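Local coordinates for uncharacterized protein (Bacteroides vulgatus, PDB 4FMR) that is of unknown function but probably binds DNA, pairing an HU/IHF-like DNA-binding domain with a domain of immunoglobulin-like fold, at residues L174-T179 against G209-T214; F146-G151 against H235-G240; G165-V170 against T216-G221. One frame throughout, in Å; residues are numbered along the deposited sequence.

Contact 1 (L174-T179 against G209-T214); sequences LASAAT and GEYMLT
Strands 174-176 and 209-214 run antiparallel, their axes 4.4 Å apart at 145°, with A175 and M212 as the hydrogen-bonded pair and L174-L213 and S176-Y211 as non-hydrogen-bonded pairs. They are neighbours in the mixed sheet of the immunoglobulin-like domain. A175 N gives to M212 O at 2.9 Å and M212 N returns the bond to A175 O, both nearly straight. Beyond the strand end A177 N still reaches E210 O at 3.1 Å, from above the carbonyl plane rather than on a lone pair.

On the face of L174, Y211 and L213, the Y211 torsion (chi1 -68°, CG anti to the carbonyl carbon) sets its ring obliquely against 174-176: CD2 comes 3.5 Å from S176 N and 3.8 Å from L174 CB. L174 sends its CD2 branch to L213 CD1, also at 3.8 Å, while I237 and I239 of strand 231-240 pack on Y211 too. On the other face A175 CB comes within 4.4 Å of CB of selenomethionine M212, whose chain bends away toward SE. S176 OG accepts from T179 N in an ST motif, and one water joins this OG, at 2.7 Å, to Y211 OH, which also bonds E207 O.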
ATOM      1  N   LEU B 174      17.971 -16.564   0.510  1.00 35.92           N
ATOM      2  CA  LEU B 174      17.303 -15.596  -0.361  1.00 35.52           C
ATOM      3  C   LEU B 174      17.981 -15.614  -1.696  1.00 37.48           C
ATOM      4  O   LEU B 174      19.191 -15.407  -1.760  1.00 36.92           O
ATOM      5  CB  LEU B 174      17.336 -14.186   0.225  1.00 35.42           C
ATOM      6  CG  LEU B 174      16.687 -14.023   1.593  1.00 40.68           C
ATOM      7  CD1 LEU B 174      17.392 -12.943   2.362  1.00 41.05           C
ATOM      8  CD2 LEU B 174      15.205 -13.751   1.462  1.00 41.33           C
ATOM      9  N   ALA B 175      17.231 -15.910  -2.751  1.00 33.66           N
ATOM     10  CA  ALA B 175      17.783 -15.930  -4.099  1.00 33.21           C
ATOM     11  C   ALA B 175      17.222 -14.745  -4.863  1.00 34.94           C
ATOM     12  O   ALA B 175      16.003 -14.610  -4.982  1.00 32.37           O
ATOM     13  CB  ALA B 175      17.466 -17.255  -4.799  1.00 33.99           C
ATOM     14  N   SER B 176      18.108 -13.861  -5.329  1.00 32.35           N
ATOM     15  CA  SER B 176      17.764 -12.649  -6.082  1.00 31.77           C
ATOM     16  C   SER B 176      17.070 -12.968  -7.431  1.00 36.22           C
ATOM     17  O   SER B 176      17.636 -13.691  -8.235  1.00 36.85           O
ATOM     18  CB  SER B 176      19.036 -11.843  -6.348  1.00 34.46           C
ATOM     19  OG  SER B 176      18.741 -10.738  -7.184  1.00 43.54           O
ATOM     20  N   ALA B 177      15.872 -12.417  -7.686  1.00 32.76           N
ATOM     21  CA  ALA B 177      15.200 -12.592  -8.976  1.00 33.44           C
ATOM     22  C   ALA B 177      16.005 -11.922 -10.108  1.00 41.25           C
ATOM     23  O   ALA B 177      16.015 -12.431 -11.230  1.00 43.31           O
ATOM     24  CB  ALA B 177      13.783 -12.016  -8.932  1.00 33.36           C
ATOM     25  N   ALA B 178      16.710 -10.811  -9.807  1.00 37.30           N
ATOM     26  CA  ALA B 178      17.509 -10.080 -10.798  1.00 36.89           C
ATOM     27  C   ALA B 178      18.754 -10.852 -11.230  1.00 43.62           C
ATOM     28  O   ALA B 178      18.999 -10.952 -12.433  1.00 46.22           O
ATOM     29  CB  ALA B 178      17.926  -8.720 -10.245  1.00 36.47           C
ATOM     30  N   THR B 179      19.540 -11.398 -10.283  1.00 40.13           N
ATOM     31  CA  THR B 179      20.802 -12.074 -10.646  1.00 40.88           C
ATOM     32  C   THR B 179      20.876 -13.598 -10.356  1.00 42.54           C
ATOM     33  O   THR B 179      21.790 -14.261 -10.857  1.00 41.94           O
ATOM     34  CB  THR B 179      21.948 -11.430  -9.854  1.00 48.27           C
ATOM     35  OG1 THR B 179      21.692 -11.637  -8.466  1.00 45.73           O
ATOM     36  CG2 THR B 179      22.110  -9.938 -10.154  1.00 47.18           C
ATOM     37  N   GLY B 209      14.397  -5.350  -4.222  1.00 34.53           N
ATOM     38  CA  GLY B 209      13.873  -6.235  -5.242  1.00 34.34           C
ATOM     39  C   GLY B 209      13.266  -7.497  -4.707  1.00 37.25           C
ATOM     40  O   GLY B 209      13.270  -7.755  -3.496  1.00 35.94           O
ATOM     41  N   GLU B 210      12.717  -8.264  -5.633  1.00 33.01           N
ATOM     42  CA  GLU B 210      12.115  -9.542  -5.367  1.00 32.07           C
ATOM     43  C   GLU B 210      13.216 -10.613  -5.177  1.00 35.60           C
ATOM     44  O   GLU B 210      14.289 -10.560  -5.795  1.00 34.80           O
ATOM     45  CB  GLU B 210      11.149  -9.918  -6.497  1.00 33.01           C
ATOM     46  CG  GLU B 210      10.016 -10.826  -6.007  1.00 40.13           C
ATOM     47  CD  GLU B 210       8.844 -10.196  -5.273  1.00 49.24           C
ATOM     48  OE1 GLU B 210       8.693  -8.953  -5.321  1.00 40.65           O
ATOM     49  OE2 GLU B 210       8.043 -10.959  -4.684  1.00 43.57           O
ATOM     50  N   TYR B 211      12.956 -11.533  -4.244  1.00 30.85           N
ATOM     51  CA  TYR B 211      13.784 -12.682  -3.898  1.00 30.76           C
ATOM     52  C   TYR B 211      12.913 -13.895  -3.694  1.00 37.02           C
ATOM     53  O   TYR B 211      11.738 -13.754  -3.332  1.00 37.26           O
ATOM     54  CB  TYR B 211      14.617 -12.447  -2.607  1.00 31.39           C
ATOM     55  CG  TYR B 211      15.708 -11.404  -2.695  1.00 32.38           C
ATOM     56  CD1 TYR B 211      15.402 -10.039  -2.706  1.00 33.80           C
ATOM     57  CD2 TYR B 211      17.049 -11.767  -2.686  1.00 32.89           C
ATOM     58  CE1 TYR B 211      16.399  -9.074  -2.810  1.00 32.09           C
ATOM     59  CE2 TYR B 211      18.059 -10.806  -2.760  1.00 33.25           C
ATOM     60  CZ  TYR B 211      17.726  -9.463  -2.821  1.00 33.05           C
ATOM     61  OH  TYR B 211      18.706  -8.519  -2.887  1.00 34.93           O
HETATM   62  N   MSE B 212      13.490 -15.086  -3.892  1.00 33.45           N
HETATM   63  CA  MSE B 212      12.848 -16.333  -3.538  1.00 33.19           C
HETATM   64  C   MSE B 212      13.422 -16.723  -2.177  1.00 36.23           C
HETATM   65  O   MSE B 212      14.640 -16.885  -2.058  1.00 36.23           O
HETATM   66  CB  MSE B 212      13.027 -17.423  -4.610  1.00 36.42           C
HETATM   67  CG  MSE B 212      12.226 -18.711  -4.302  1.00 44.14           C
HETATM   68 SE   MSE B 212      10.281 -18.381  -4.182  0.75 51.69          SE
HETATM   69  CE  MSE B 212       9.907 -17.576  -5.906  1.00 47.05           C
ATOM     70  N   LEU B 213      12.572 -16.722  -1.134  1.00 31.87           N
ATOM     71  CA  LEU B 213      12.949 -17.111   0.215  1.00 32.14           C
ATOM     72  C   LEU B 213      12.722 -18.632   0.362  1.00 37.82           C
ATOM     73  O   LEU B 213      11.636 -19.129   0.074  1.00 36.71           O
ATOM     74  CB  LEU B 213      12.181 -16.307   1.300  1.00 31.05           C
ATOM     75  CG  LEU B 213      12.631 -16.555   2.765  1.00 34.92           C
ATOM     76  CD1 LEU B 213      12.462 -15.305   3.624  1.00 33.94           C
ATOM     77  CD2 LEU B 213      11.867 -17.716   3.407  1.00 38.63           C
ATOM     78  N   THR B 214      13.743 -19.351   0.831  1.00 36.02           N
ATOM     79  CA  THR B 214      13.658 -20.801   1.002  1.00 36.33           C
ATOM     80  C   THR B 214      14.080 -21.196   2.408  1.00 38.73           C
ATOM     81  O   THR B 214      15.054 -20.672   2.939  1.00 36.35           O
ATOM     82  CB  THR B 214      14.516 -21.497  -0.075  1.00 42.30           C
ATOM     83  OG1 THR B 214      14.028 -21.081  -1.359  1.00 40.72           O
ATOM     84  CG2 THR B 214      14.496 -23.041   0.024  1.00 39.13           C
TER
HETATM   85  O   HOH W   1      19.317  -8.544  -5.807  1.00 43.78           O
HETATM   86  O   HOH W   2      15.752  -8.868  -7.195  1.00 34.28           O

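Contact 2 (F146-G151 against H235-G240)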
ATOM      1  N   PHE B 146       4.172  -9.990   2.129  1.00 35.33           N
ATOM      2  CA  PHE B 146       5.498 -10.550   1.875  1.00 34.95           C
ATOM      3  C   PHE B 146       6.480  -9.504   1.355  1.00 37.67           C
ATOM      4  O   PHE B 146       7.473  -9.863   0.729  1.00 38.26           O
ATOM      5  CB  PHE B 146       5.489 -11.779   0.959  1.00 37.02           C
ATOM      6  CG  PHE B 146       5.540 -13.024   1.812  1.00 39.21           C
ATOM      7  CD1 PHE B 146       4.377 -13.587   2.314  1.00 42.80           C
ATOM      8  CD2 PHE B 146       6.758 -13.564   2.207  1.00 41.27           C
ATOM      9  CE1 PHE B 146       4.427 -14.723   3.107  1.00 44.72           C
ATOM     10  CE2 PHE B 146       6.807 -14.689   3.027  1.00 44.80           C
ATOM     11  CZ  PHE B 146       5.643 -15.245   3.491  1.00 43.79           C
ATOM     12  N   SER B 147       6.232  -8.220   1.677  1.00 32.72           N
ATOM     13  CA  SER B 147       7.181  -7.137   1.486  1.00 32.29           C
ATOM     14  C   SER B 147       7.951  -7.050   2.809  1.00 36.94           C
ATOM     15  O   SER B 147       7.373  -7.318   3.865  1.00 34.94           O
ATOM     16  CB  SER B 147       6.492  -5.830   1.101  1.00 35.80           C
ATOM     17  OG  SER B 147       5.693  -5.370   2.176  1.00 42.57           O
ATOM     18  N   ALA B 148       9.253  -6.768   2.754  1.00 34.66           N
ATOM     19  CA  ALA B 148      10.099  -6.792   3.938  1.00 35.57           C
ATOM     20  C   ALA B 148      11.161  -5.693   3.907  1.00 36.84           C
ATOM     21  O   ALA B 148      11.429  -5.115   2.858  1.00 35.57           O
ATOM     22  CB  ALA B 148      10.769  -8.158   4.048  1.00 36.79           C
ATOM     23  N   THR B 149      11.747  -5.415   5.063  1.00 33.96           N
ATOM     24  CA  THR B 149      12.779  -4.385   5.236  1.00 33.77           C
ATOM     25  C   THR B 149      14.150  -5.042   5.531  1.00 36.37           C
ATOM     26  O   THR B 149      14.273  -5.779   6.505  1.00 36.14           O
ATOM     27  CB  THR B 149      12.367  -3.417   6.375  1.00 31.36           C
ATOM     28  OG1 THR B 149      11.018  -2.959   6.175  1.00 34.73           O
ATOM     29  CG2 THR B 149      13.296  -2.220   6.476  1.00 25.05           C
ATOM     30  N   ALA B 150      15.165  -4.755   4.697  1.00 32.04           N
ATOM     31  CA  ALA B 150      16.552  -5.223   4.881  1.00 31.98           C
ATOM     32  C   ALA B 150      17.109  -4.676   6.183  1.00 34.86           C
ATOM     33  O   ALA B 150      16.795  -3.553   6.540  1.00 33.27           O
ATOM     34  CB  ALA B 150      17.428  -4.781   3.708  1.00 32.08           C
ATOM     35  N   GLY B 151      17.874  -5.488   6.902  1.00 33.29           N
ATOM     36  CA  GLY B 151      18.453  -5.112   8.189  1.00 33.41           C
ATOM     37  C   GLY B 151      17.461  -5.133   9.329  1.00 38.07           C
ATOM     38  O   GLY B 151      17.789  -4.687  10.428  1.00 40.45           O
ATOM     39  N   HIS B 235       8.793 -19.234  -0.687  1.00 35.64           N
ATOM     40  CA  HIS B 235       7.829 -18.168  -0.853  1.00 34.60           C
ATOM     41  C   HIS B 235       8.559 -16.974  -1.428  1.00 38.54           C
ATOM     42  O   HIS B 235       9.685 -16.698  -1.023  1.00 38.74           O
ATOM     43  CB  HIS B 235       7.090 -17.799   0.455  1.00 35.23           C
ATOM     44  CG  HIS B 235       5.814 -17.062   0.188  1.00 38.45           C
ATOM     45  ND1 HIS B 235       5.815 -15.739  -0.228  1.00 39.27           N
ATOM     46  CD2 HIS B 235       4.540 -17.512   0.194  1.00 40.83           C
ATOM     47  CE1 HIS B 235       4.550 -15.427  -0.452  1.00 38.63           C
ATOM     48  NE2 HIS B 235       3.746 -16.448  -0.180  1.00 40.30           N
ATOM     49  N   THR B 236       7.919 -16.248  -2.348  1.00 33.81           N
ATOM     50  CA  THR B 236       8.508 -15.048  -2.925  1.00 32.70           C
ATOM     51  C   THR B 236       8.478 -13.915  -1.867  1.00 35.62           C
ATOM     52  O   THR B 236       7.626 -13.918  -0.969  1.00 34.36           O
ATOM     53  CB  THR B 236       7.790 -14.673  -4.220  1.00 38.72           C
ATOM     54  OG1 THR B 236       8.607 -13.736  -4.929  1.00 42.01           O
ATOM     55  CG2 THR B 236       6.380 -14.113  -3.980  1.00 33.81           C
ATOM     56  N   ILE B 237       9.418 -12.972  -1.960  1.00 31.64           N
ATOM     57  CA  ILE B 237       9.506 -11.889  -0.978  1.00 31.56           C
ATOM     58  C   ILE B 237      10.057 -10.643  -1.660  1.00 34.03           C
ATOM     59  O   ILE B 237      11.020 -10.720  -2.424  1.00 32.11           O
ATOM     60  CB  ILE B 237      10.385 -12.300   0.286  1.00 34.07           C
ATOM     61  CG1 ILE B 237      10.345 -11.239   1.430  1.00 33.34           C
ATOM     62  CG2 ILE B 237      11.834 -12.621  -0.099  1.00 33.94           C
ATOM     63  CD1 ILE B 237      10.927 -11.721   2.860  1.00 35.73           C
ATOM     64  N   TYR B 238       9.479  -9.499  -1.338  1.00 30.85           N
ATOM     65  CA  TYR B 238      10.042  -8.256  -1.828  1.00 30.00           C
ATOM     66  C   TYR B 238      10.857  -7.633  -0.705  1.00 34.28           C
ATOM     67  O   TYR B 238      10.350  -7.427   0.402  1.00 31.96           O
ATOM     68  CB  TYR B 238       8.984  -7.288  -2.358  1.00 29.71           C
ATOM     69  CG  TYR B 238       9.592  -5.956  -2.754  1.00 29.62           C
ATOM     70  CD1 TYR B 238      10.246  -5.799  -3.977  1.00 31.30           C
ATOM     71  CD2 TYR B 238       9.535  -4.856  -1.896  1.00 29.07           C
ATOM     72  CE1 TYR B 238      10.867  -4.597  -4.314  1.00 34.34           C
ATOM     73  CE2 TYR B 238      10.161  -3.653  -2.218  1.00 29.67           C
ATOM     74  CZ  TYR B 238      10.813  -3.522  -3.435  1.00 40.08           C
ATOM     75  OH  TYR B 238      11.383  -2.318  -3.781  1.00 39.13           O
ATOM     76  N   ILE B 239      12.104  -7.315  -0.982  1.00 33.44           N
ATOM     77  CA  ILE B 239      12.929  -6.692   0.050  1.00 33.43           C
ATOM     78  C   ILE B 239      13.177  -5.236  -0.329  1.00 37.68           C
ATOM     79  O   ILE B 239      13.590  -4.939  -1.450  1.00 36.42           O
ATOM     80  CB  ILE B 239      14.246  -7.492   0.274  1.00 36.83           C
ATOM     81  CG1 ILE B 239      13.893  -8.904   0.863  1.00 36.90           C
ATOM     82  CG2 ILE B 239      15.214  -6.697   1.207  1.00 37.06           C
ATOM     83  CD1 ILE B 239      14.936  -9.903   0.913  1.00 43.82           C
ATOM     84  N   GLY B 240      12.875  -4.345   0.608  1.00 34.86           N
ATOM     85  CA  GLY B 240      13.116  -2.921   0.452  1.00 34.88           C
ATOM     86  C   GLY B 240      14.388  -2.607   1.206  1.00 40.00           C
ATOM     87  O   GLY B 240      14.611  -3.171   2.289  1.00 38.45           O
TER
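F146 and H235 lay their rings face to face, centroids 3.7 Å apart and planes 20° from parallel. H235 ND1 sits 3.3 Å above the middle of the F146 ring, and F146 CE1 in turn lies over the centre of the imidazole. The bond from H235 ND1 to T236 O, 2.7 Å long, in the imidazole plane and on a carbonyl lone pair, helps fix the rotation of the imidazole. F146 CD2 also approaches that same oxygen, obliquely to the ring, and I237 CB stands at the ring's edge. I237 extends CG1 anti to its backbone N (chi1 -173°), which carries CD1 to A148 CB at 3.8 Å; further along, A150 CB meets I239 CG2. F154 of strand 153-159 touches F146, A148 and I237, so this side faces the second sheet of the immunoglobulin-like sandwich.

Around these side chains the backbones pair in parallel, S147 with Y238, A148 with I239 and T149 with G240, making 147-149 an outermost strand of the mixed sheet within the chain. Four bonds run between them: Y238 N to F146 O at 2.9 Å, A148 N to Y238 O, G240 N to A148 O and A150 N to G240 O, the last almost straight at 177°. On the opposite face, S147 CB lies at the edge of the Y238 ring, S147 OG bonds D145 OD1, and T149 OG1 bonds D138 OD2.

Contact 3 (G165-V170 against T216-G221); sequences GTDPSV and TTQYRG
Q218 OE1 is the polar atom on which the loop 165-170 converges: D167 N donates to it at 3.1 Å, tilted 17° from the amide carbonyl plane, while G165 CA, D167 CB and V170 CG2 close round the same oxygen. T166 N is also near, but at too poor an angle to bond. The contact thus fastens the connection between strands 153-159 and 171-176 of the immunoglobulin-like domain to the end of strand 209-217.

Q218 gets there with CG anti to its carbonyl carbon (chi1 -73°) and an extended chain beyond, crossing V170 at about a right angle; V170 CG2 comes 3.5 Å from OE1. At the other end of the amide, NE2 makes weak bonds to the carbonyls of L227 and K228, so both ends of the amide have partners. Replacing Q218 by an alanine would probably leave D167 N without its acceptor and open a gap beside G165 and V170, allowing the loop to shift. G165 has phi 118°, and a side chain there would run into OE1.

Within the loop, a type I beta turn runs from D167 to V170, closed by V170 N to D167 O at 3.2 Å. D167 OD1 takes two donors: S169 N donates to the anti lone pair of OD1 at 2.9 Å, an Asx turn, and S169 OG approaches from above the carboxylate plane at 2.7 Å. Across the contact, T216 CG2 packs 3.6 Å from S169 O, while its OG1 bonds S232 OG. T217 CB points away from 165-170, and its OG1 accepts from Y219 N in an ST turn and also bonds A164 N and T162 O. V170 CA approaches T216 O at 3.4 Å in a CA-H...O contact.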
ATOM      1  N   GLY B 165      18.888 -30.000  11.946  1.00 51.07           N
ATOM      2  CA  GLY B 165      19.713 -30.934  11.196  1.00 51.60           C
ATOM      3  C   GLY B 165      21.175 -30.555  11.073  1.00 55.99           C
ATOM      4  O   GLY B 165      21.539 -29.377  11.096  1.00 53.16           O
ATOM      5  N   THR B 166      22.010 -31.582  10.896  1.00 57.16           N
ATOM      6  CA  THR B 166      23.472 -31.517  10.762  1.00 58.45           C
ATOM      7  C   THR B 166      23.938 -31.032   9.377  1.00 61.85           C
ATOM      8  O   THR B 166      25.005 -30.420   9.273  1.00 61.39           O
ATOM      9  CB  THR B 166      24.064 -32.912  11.016  1.00 70.29           C
ATOM     10  OG1 THR B 166      23.447 -33.855  10.128  1.00 70.02           O
ATOM     11  CG2 THR B 166      23.897 -33.362  12.465  1.00 73.00           C
ATOM     12  N   ASP B 167      23.171 -31.341   8.325  1.00 58.16           N
ATOM     13  CA  ASP B 167      23.519 -30.996   6.952  1.00 58.45           C
ATOM     14  C   ASP B 167      23.815 -29.474   6.799  1.00 62.97           C
ATOM     15  O   ASP B 167      23.039 -28.639   7.281  1.00 60.83           O
ATOM     16  CB  ASP B 167      22.402 -31.431   5.990  1.00 59.86           C
ATOM     17  CG  ASP B 167      22.806 -31.476   4.538  1.00 68.82           C
ATOM     18  OD1 ASP B 167      23.129 -30.404   3.977  1.00 66.90           O
ATOM     19  OD2 ASP B 167      22.718 -32.566   3.937  1.00 78.01           O
ATOM     20  N   PRO B 168      24.949 -29.124   6.132  1.00 61.17           N
ATOM     21  CA  PRO B 168      25.315 -27.701   5.968  1.00 59.76           C
ATOM     22  C   PRO B 168      24.338 -26.881   5.107  1.00 62.00           C
ATOM     23  O   PRO B 168      24.406 -25.651   5.176  1.00 60.67           O
ATOM     24  CB  PRO B 168      26.687 -27.762   5.282  1.00 62.37           C
ATOM     25  CG  PRO B 168      27.212 -29.151   5.582  1.00 68.91           C
ATOM     26  CD  PRO B 168      25.990 -30.011   5.564  1.00 64.55           C
ATOM     27  N   SER B 169      23.444 -27.528   4.308  1.00 57.84           N
ATOM     28  CA  SER B 169      22.455 -26.824   3.464  1.00 55.94           C
ATOM     29  C   SER B 169      21.244 -26.288   4.288  1.00 56.87           C
ATOM     30  O   SER B 169      20.524 -25.425   3.806  1.00 55.38           O
ATOM     31  CB  SER B 169      21.944 -27.736   2.352  1.00 59.71           C
ATOM     32  OG  SER B 169      21.244 -28.846   2.889  1.00 70.89           O
ATOM     33  N   VAL B 170      21.031 -26.811   5.508  1.00 51.90           N
ATOM     34  CA  VAL B 170      19.935 -26.457   6.419  1.00 50.51           C
ATOM     35  C   VAL B 170      20.032 -24.951   6.772  1.00 51.80           C
ATOM     36  O   VAL B 170      21.116 -24.441   7.023  1.00 51.26           O
ATOM     37  CB  VAL B 170      20.000 -27.399   7.663  1.00 55.55           C
ATOM     38  CG1 VAL B 170      19.299 -26.835   8.887  1.00 54.79           C
ATOM     39  CG2 VAL B 170      19.489 -28.798   7.329  1.00 56.36           C
ATOM     40  N   THR B 216      15.158 -24.544   4.331  1.00 38.83           N
ATOM     41  CA  THR B 216      15.685 -25.903   4.131  1.00 39.81           C
ATOM     42  C   THR B 216      15.911 -26.523   5.518  1.00 47.43           C
ATOM     43  O   THR B 216      16.555 -25.905   6.381  1.00 47.15           O
ATOM     44  CB  THR B 216      16.949 -25.888   3.270  1.00 44.26           C
ATOM     45  OG1 THR B 216      16.657 -25.243   2.040  1.00 42.71           O
ATOM     46  CG2 THR B 216      17.504 -27.284   3.007  1.00 40.50           C
ATOM     47  N   THR B 217      15.352 -27.722   5.751  1.00 45.29           N
ATOM     48  CA  THR B 217      15.464 -28.320   7.076  1.00 46.09           C
ATOM     49  C   THR B 217      15.340 -29.838   7.017  1.00 51.89           C
ATOM     50  O   THR B 217      14.776 -30.383   6.061  1.00 52.41           O
ATOM     51  CB  THR B 217      14.380 -27.700   8.021  1.00 46.98           C
ATOM     52  OG1 THR B 217      14.599 -28.119   9.370  1.00 45.63           O
ATOM     53  CG2 THR B 217      12.940 -27.985   7.572  1.00 43.94           C
ATOM     54  N   GLN B 218      15.862 -30.515   8.065  1.00 48.32           N
ATOM     55  CA  GLN B 218      15.763 -31.970   8.236  1.00 49.67           C
ATOM     56  C   GLN B 218      14.743 -32.294   9.356  1.00 57.08           C
ATOM     57  O   GLN B 218      14.628 -33.444   9.793  1.00 58.30           O
ATOM     58  CB  GLN B 218      17.139 -32.585   8.528  1.00 51.25           C
ATOM     59  CG  GLN B 218      18.021 -32.610   7.300  1.00 54.78           C
ATOM     60  CD  GLN B 218      19.453 -32.935   7.603  1.00 65.47           C
ATOM     61  OE1 GLN B 218      20.201 -32.115   8.143  1.00 55.16           O
ATOM     62  NE2 GLN B 218      19.885 -34.110   7.187  1.00 56.73           N
ATOM     63  N   TYR B 219      14.000 -31.266   9.806  1.00 54.33           N
ATOM     64  CA  TYR B 219      12.955 -31.380  10.816  1.00 55.63           C
ATOM     65  C   TYR B 219      11.743 -32.061  10.198  1.00 65.67           C
ATOM     66  O   TYR B 219      11.201 -31.564   9.208  1.00 64.79           O
ATOM     67  CB  TYR B 219      12.584 -29.991  11.391  1.00 53.74           C
ATOM     68  CG  TYR B 219      11.442 -30.024  12.387  1.00 52.96           C
ATOM     69  CD1 TYR B 219      11.644 -30.447  13.702  1.00 54.99           C
ATOM     70  CD2 TYR B 219      10.156 -29.644  12.014  1.00 52.55           C
ATOM     71  CE1 TYR B 219      10.590 -30.504  14.614  1.00 56.39           C
ATOM     72  CE2 TYR B 219       9.097 -29.685  12.919  1.00 54.00           C
ATOM     73  CZ  TYR B 219       9.316 -30.111  14.219  1.00 63.64           C
ATOM     74  OH  TYR B 219       8.255 -30.152  15.097  1.00 65.60           O
ATOM     75  N   ARG B 220      11.315 -33.182  10.799  1.00 67.84           N
ATOM     76  CA  ARG B 220      10.179 -34.006  10.371  1.00 70.76           C
ATOM     77  C   ARG B 220       8.865 -33.520  10.992  1.00 79.05           C
ATOM     78  O   ARG B 220       8.849 -33.132  12.170  1.00 78.15           O
ATOM     79  CB  ARG B 220      10.432 -35.467  10.788  1.00 74.06           C
ATOM     80  CG  ARG B 220       9.480 -36.486  10.161  1.00 84.75           C
ATOM     81  CD  ARG B 220       9.603 -37.864  10.794  1.00 91.38           C
ATOM     82  NE  ARG B 220      10.962 -38.412  10.725  1.00 90.29           N
ATOM     83  CZ  ARG B 220      11.453 -39.091   9.691  1.00 94.66           C
ATOM     84  NH1 ARG B 220      10.709 -39.303   8.612  1.00 73.84           N
ATOM     85  NH2 ARG B 220      12.698 -39.556   9.728  1.00 77.30           N
ATOM     86  N   GLY B 221       7.778 -33.618  10.213  1.00 79.27           N
ATOM     87  CA  GLY B 221       6.420 -33.270  10.630  1.00 80.74           C
ATOM     88  C   GLY B 221       6.031 -33.846  11.982  1.00 89.68           C
ATOM     89  O   GLY B 221       6.057 -35.071  12.174  1.00 91.97           O
TER

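From the N terminus, the HU/IHF-like domain comes first and all three contacts follow it. Residues 146-151 open the outer loop, which contact 2 closes at 235-240, 84 residues later. Inside it, 165-170 starts the loop of contact 3, completed at 216-221, and within that 174-179 returns to 209-214 in contact 1: the three nest and none cross. All reach the mixed sheet. Contacts 1 and 2 meet where strands 209-217 and 231-240 pair, Y211 N lying 2.8 Å from I237 O, and both touch the second subunit. Contact 3 shares strand 209-217 with contact 1 but joins its far end to a loop, their centres about 21 Å apart.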